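Endo-polygalacturonase (Pectobacterium carotovorum subsp. carotovorum, PDB 1BHE) hydrolyses the alpha-1,4 bonds between galacturonic acid units of polygalacturonic acid, helping the bacterium macerate and soft-rot plant tissue. Local coordinates at residues N245-G250 / L270-T275; I192-T197 / I219-D224. One frame throughout, in Å; residues are numbered along the deposited sequence.

Contact 1: N245-G250 / L270-T275; sequences NDFGTG and LKMNGT
Phe247 and Leu270 cross at about a right angle on the buried face of two parallel strands, and the phenyl ring can be followed outward from the backbone. Phe247 CB lies 4.2 Å from Lys271 O. CG stands beside the backbone N of Phe247, anti to the carbonyl carbon (chi1 -70°), and CG, CD1, CD2 and CE1 of Phe247 all lie no more than 4.1 Å from Leu270 CD1. At the tip, Phe247 CE2 and CZ are slightly farther from Leu270 CD1, at 4.2 Å. That methyl sits 3.8 Å from the centroid of the Phe247 ring and 9° off the ring normal, a CH-pi contact over the face. Phe247 CD2 also meets Met272 CE at 4.1 Å, the two side chains running alongside each other. CE1 packs on Ile219, and Met253 adds a further apolar contact.

The backbone evidence is a ladder of three bonds: Lys271 N to Asn245 O, Phe247 N to Lys271 O, and Asn273 N to Phe247 O. On the opposite face, Asp246 OD1 lies 3.3 Å from Lys271 CB but 4.2 Å from Lys271 NZ, so the charges are near without forming a salt bridge. Past the strands, Thr275 OG1 donates to Gly248 O at 2.8 Å, approaching 28° out of the carbonyl plane, while Thr275 CG2 rests near Gly250 O. This hydroxyl bond carries the pairing into the loops, where Gly250 precedes His251, an inferred active-site residue. In-register parallel strands with an apolar stack inside are characteristic of the right-handed parallel beta-helix of family 28 glycosyl hydrolases.

Contact 2: I192-T197 / I219-D224; sequences IKTPST and IATGDD
On adjacent parallel strands of the right-handed beta-helix of family 28 glycosyl hydrolases, Ile192 lies level with Ile219, at the point where the strands give way to loops, one of which carries Asp223, the predicted proton donor.

Two backbone hydrogen bonds define the pairing. Ala220 N donates to Ile192 O at 2.9 Å, and Thr194 N donates to Ala220 O at 3.0 Å with an N-H...O angle of 157°. Beyond them the backbones stay close through CA-H...O contacts: Thr221 CA lies 3.1 Å from Thr194 O, and Ser196 CA and Gly222 CA approach the carbonyl oxygens of Thr221 and Ser196, respectively.

Apolar contacts occupy both faces. The isoleucines run side by side with similar torsions; each CG2 is anti to its own backbone N, and the two CG2 methyls of Ile192 and Ile219 meet at 4.1 Å. Their CG1 branches also run alongside, bringing Ile192 CD1 against Ile219 CG1. On the other face, the bend at chi2 (57°) folds the Lys193 chain across its neighbour, with Lys193 CD 3.8 Å from Ala220 CB.

Among polar side chains, the threonines lie side by side without bonding each other. Thr221 OG1 packs 3.6 Å from Thr194 CB, but its hydrogen bond is to Thr201 O, while Thr194 OG1 pairs with His176 NE2. Asp223 is held by partners outside the two segments: OD1 makes a salt bridge with Arg199 NE, and OD2 accepts from Asn200 N.

Solvent joins the two loops at their far end, where one water donates both to Ser196 O, at 2.8 Å, and to Gly222 O, at 2.7 Å.

Along the chain, contact 2 comes first: strand 183-193 runs into the loop 194-197, and the return at 219-224 closes a loop of 21 intervening residues. The chain then passes through strands 226-230 and 237-243 to open contact 1, closed at 270-275 after 19 residues. The two closures are in series, neither nesting nor crossing. They nevertheless adjoin, because strands 218-220 and 245-247 are neighbours: Gly248 N lies 2.8 Å from Ile219 O, and Thr249 OG1 is bonded to Thr221 O. Side by side, they link four adjacent strands in one sheet of the beta-helix, from consecutive coils, bringing the loop bearing Asp223 close to the one leading to His251.

Contact 1: N245-G250 / L270-T275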
# COMPACT_ATOMS: atom_id res chain seq x y z
N ASN A 245 7.88 8.47 -9.17
CA ASN A 245 6.50 8.51 -8.69
C ASN A 245 6.04 9.89 -8.25
O ASN A 245 6.83 10.79 -7.98
CB ASN A 245 6.34 7.55 -7.50
CG ASN A 245 6.57 6.09 -7.89
OD1 ASN A 245 5.80 5.51 -8.65
ND2 ASN A 245 7.65 5.53 -7.35
N ASP A 246 4.72 10.02 -8.13
CA ASP A 246 4.07 11.23 -7.67
C ASP A 246 3.12 10.88 -6.52
O ASP A 246 2.23 10.04 -6.72
CB ASP A 246 3.23 11.89 -8.77
CG ASP A 246 4.07 12.57 -9.84
OD1 ASP A 246 4.51 13.71 -9.60
OD2 ASP A 246 4.28 11.96 -10.90
N PHE A 247 3.33 11.44 -5.34
CA PHE A 247 2.45 11.16 -4.21
C PHE A 247 1.67 12.42 -3.83
O PHE A 247 2.21 13.53 -3.80
CB PHE A 247 3.19 10.61 -3.01
CG PHE A 247 3.78 9.24 -3.04
CD1 PHE A 247 3.70 8.40 -4.14
CD2 PHE A 247 4.45 8.76 -1.92
CE1 PHE A 247 4.27 7.15 -4.15
CE2 PHE A 247 5.01 7.50 -1.90
CZ PHE A 247 4.92 6.69 -3.02
N GLY A 248 0.37 12.24 -3.61
CA GLY A 248 -0.51 13.33 -3.21
C GLY A 248 -0.79 13.25 -1.71
O GLY A 248 0.11 13.00 -0.91
N THR A 249 -2.05 13.44 -1.32
CA THR A 249 -2.40 13.36 0.09
C THR A 249 -2.01 11.98 0.63
O THR A 249 -1.87 11.01 -0.12
CB THR A 249 -3.89 13.59 0.38
OG1 THR A 249 -4.65 12.57 -0.28
CG2 THR A 249 -4.34 14.96 -0.09
N GLY A 250 -1.90 11.90 1.95
CA GLY A 250 -1.56 10.63 2.59
C GLY A 250 -0.60 10.82 3.75
O GLY A 250 -0.31 11.96 4.13
N LEU A 270 10.98 11.24 -6.63
CA LEU A 270 9.67 11.21 -5.99
C LEU A 270 9.14 12.62 -5.78
O LEU A 270 9.75 13.42 -5.07
CB LEU A 270 9.73 10.48 -4.64
CG LEU A 270 8.44 10.49 -3.81
CD1 LEU A 270 7.29 9.85 -4.57
CD2 LEU A 270 8.66 9.78 -2.48
N LYS A 271 8.01 12.91 -6.43
CA LYS A 271 7.39 14.23 -6.27
C LYS A 271 6.24 14.12 -5.29
O LYS A 271 5.39 13.23 -5.42
CB LYS A 271 6.93 14.79 -7.61
CG LYS A 271 7.99 15.61 -8.34
CD LYS A 271 8.53 14.87 -9.56
CE LYS A 271 8.47 15.74 -10.80
NZ LYS A 271 7.75 15.05 -11.92
N MET A 272 6.24 14.96 -4.26
CA MET A 272 5.19 14.93 -3.24
C MET A 272 4.48 16.27 -3.12
O MET A 272 5.11 17.32 -3.01
CB MET A 272 5.78 14.52 -1.89
CG MET A 272 6.63 13.26 -1.92
SD MET A 272 7.24 12.73 -0.33
CE MET A 272 5.80 11.93 0.36
N ASN A 273 3.14 16.24 -3.17
CA ASN A 273 2.36 17.46 -3.03
C ASN A 273 1.20 17.25 -2.08
O ASN A 273 0.27 16.49 -2.38
CB ASN A 273 1.84 17.95 -4.39
CG ASN A 273 1.23 19.34 -4.31
OD1 ASN A 273 0.70 19.75 -3.28
ND2 ASN A 273 1.30 20.08 -5.41
N GLY A 274 1.26 17.88 -0.91
CA GLY A 274 0.20 17.78 0.07
C GLY A 274 0.24 16.61 1.03
O GLY A 274 -0.61 16.55 1.93
N THR A 275 1.16 15.67 0.85
CA THR A 275 1.31 14.55 1.77
C THR A 275 1.60 15.10 3.16
O THR A 275 2.43 16.02 3.25
CB THR A 275 2.47 13.63 1.32
OG1 THR A 275 2.64 13.73 -0.10
CG2 THR A 275 2.19 12.18 1.66

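Contact 2: I192-T197 / I219-D224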
# COMPACT_ATOMS: atom_id res chain seq x y z
N ILE A 192 -3.66 5.36 -7.63
CA ILE A 192 -4.46 5.11 -6.43
C ILE A 192 -5.08 6.45 -6.01
O ILE A 192 -4.35 7.43 -5.85
CB ILE A 192 -3.64 4.52 -5.27
CG1 ILE A 192 -3.43 3.02 -5.50
CG2 ILE A 192 -4.32 4.71 -3.91
CD1 ILE A 192 -2.25 2.45 -4.73
N LYS A 193 -6.40 6.47 -5.83
CA LYS A 193 -7.07 7.70 -5.43
C LYS A 193 -8.22 7.42 -4.47
O LYS A 193 -9.24 6.83 -4.81
CB LYS A 193 -7.56 8.50 -6.63
CG LYS A 193 -8.16 9.86 -6.31
CD LYS A 193 -7.20 10.79 -5.56
CE LYS A 193 -7.90 12.11 -5.26
NZ LYS A 193 -6.96 13.14 -4.75
N THR A 194 -8.01 7.85 -3.24
CA THR A 194 -8.94 7.71 -2.13
C THR A 194 -8.85 8.98 -1.30
O THR A 194 -7.78 9.57 -1.18
CB THR A 194 -8.59 6.45 -1.32
OG1 THR A 194 -9.09 5.30 -2.03
CG2 THR A 194 -9.18 6.42 0.07
N PRO A 195 -9.97 9.47 -0.79
CA PRO A 195 -10.01 10.71 -0.03
C PRO A 195 -9.01 10.74 1.11
O PRO A 195 -8.82 9.79 1.87
CB PRO A 195 -11.44 10.81 0.45
CG PRO A 195 -12.24 9.99 -0.51
CD PRO A 195 -11.32 8.87 -0.95
N SER A 196 -8.44 11.92 1.36
CA SER A 196 -7.46 12.14 2.41
C SER A 196 -7.98 11.94 3.82
O SER A 196 -7.21 11.72 4.76
CB SER A 196 -6.91 13.57 2.27
OG SER A 196 -7.92 14.49 2.67
N THR A 197 -9.29 11.98 4.02
CA THR A 197 -9.92 11.80 5.31
C THR A 197 -10.27 10.36 5.62
O THR A 197 -10.69 10.07 6.75
CB THR A 197 -11.21 12.65 5.37
OG1 THR A 197 -11.96 12.35 4.18
CG2 THR A 197 -10.88 14.13 5.40
N ILE A 219 0.03 8.07 -6.31
CA ILE A 219 -0.71 7.61 -5.12
C ILE A 219 -1.19 8.75 -4.24
O ILE A 219 -0.40 9.50 -3.68
CB ILE A 219 0.16 6.64 -4.29
CG1 ILE A 219 0.58 5.42 -5.13
CG2 ILE A 219 -0.59 6.17 -3.05
CD1 ILE A 219 1.60 4.52 -4.45
N ALA A 220 -2.51 8.85 -4.09
CA ALA A 220 -3.13 9.86 -3.23
C ALA A 220 -4.20 9.14 -2.41
O ALA A 220 -5.12 8.56 -2.99
CB ALA A 220 -3.72 11.00 -4.03
N THR A 221 -4.05 9.16 -1.09
CA THR A 221 -5.00 8.42 -0.25
C THR A 221 -5.07 9.04 1.13
O THR A 221 -4.67 10.20 1.30
CB THR A 221 -4.57 6.94 -0.19
OG1 THR A 221 -5.54 6.16 0.52
CG2 THR A 221 -3.21 6.79 0.49
N GLY A 222 -5.60 8.31 2.10
CA GLY A 222 -5.74 8.82 3.45
C GLY A 222 -4.52 8.51 4.31
O GLY A 222 -3.95 9.43 4.90
N ASP A 223 -4.16 7.24 4.40
CA ASP A 223 -3.02 6.86 5.25
C ASP A 223 -1.76 6.67 4.42
O ASP A 223 -1.57 7.43 3.47
CB ASP A 223 -3.38 5.65 6.12
CG ASP A 223 -4.31 6.01 7.27
OD1 ASP A 223 -4.76 7.18 7.38
OD2 ASP A 223 -4.63 5.13 8.09
N ASP A 224 -0.83 5.81 4.83
CA ASP A 224 0.46 5.73 4.15
C ASP A 224 0.34 5.50 2.65
O ASP A 224 -0.37 4.60 2.22
CB ASP A 224 1.31 4.61 4.75
CG ASP A 224 1.96 5.05 6.05
OD1 ASP A 224 2.45 6.20 6.11
OD2 ASP A 224 1.97 4.25 7.01
O HOH W 1 -4.39 12.11 4.69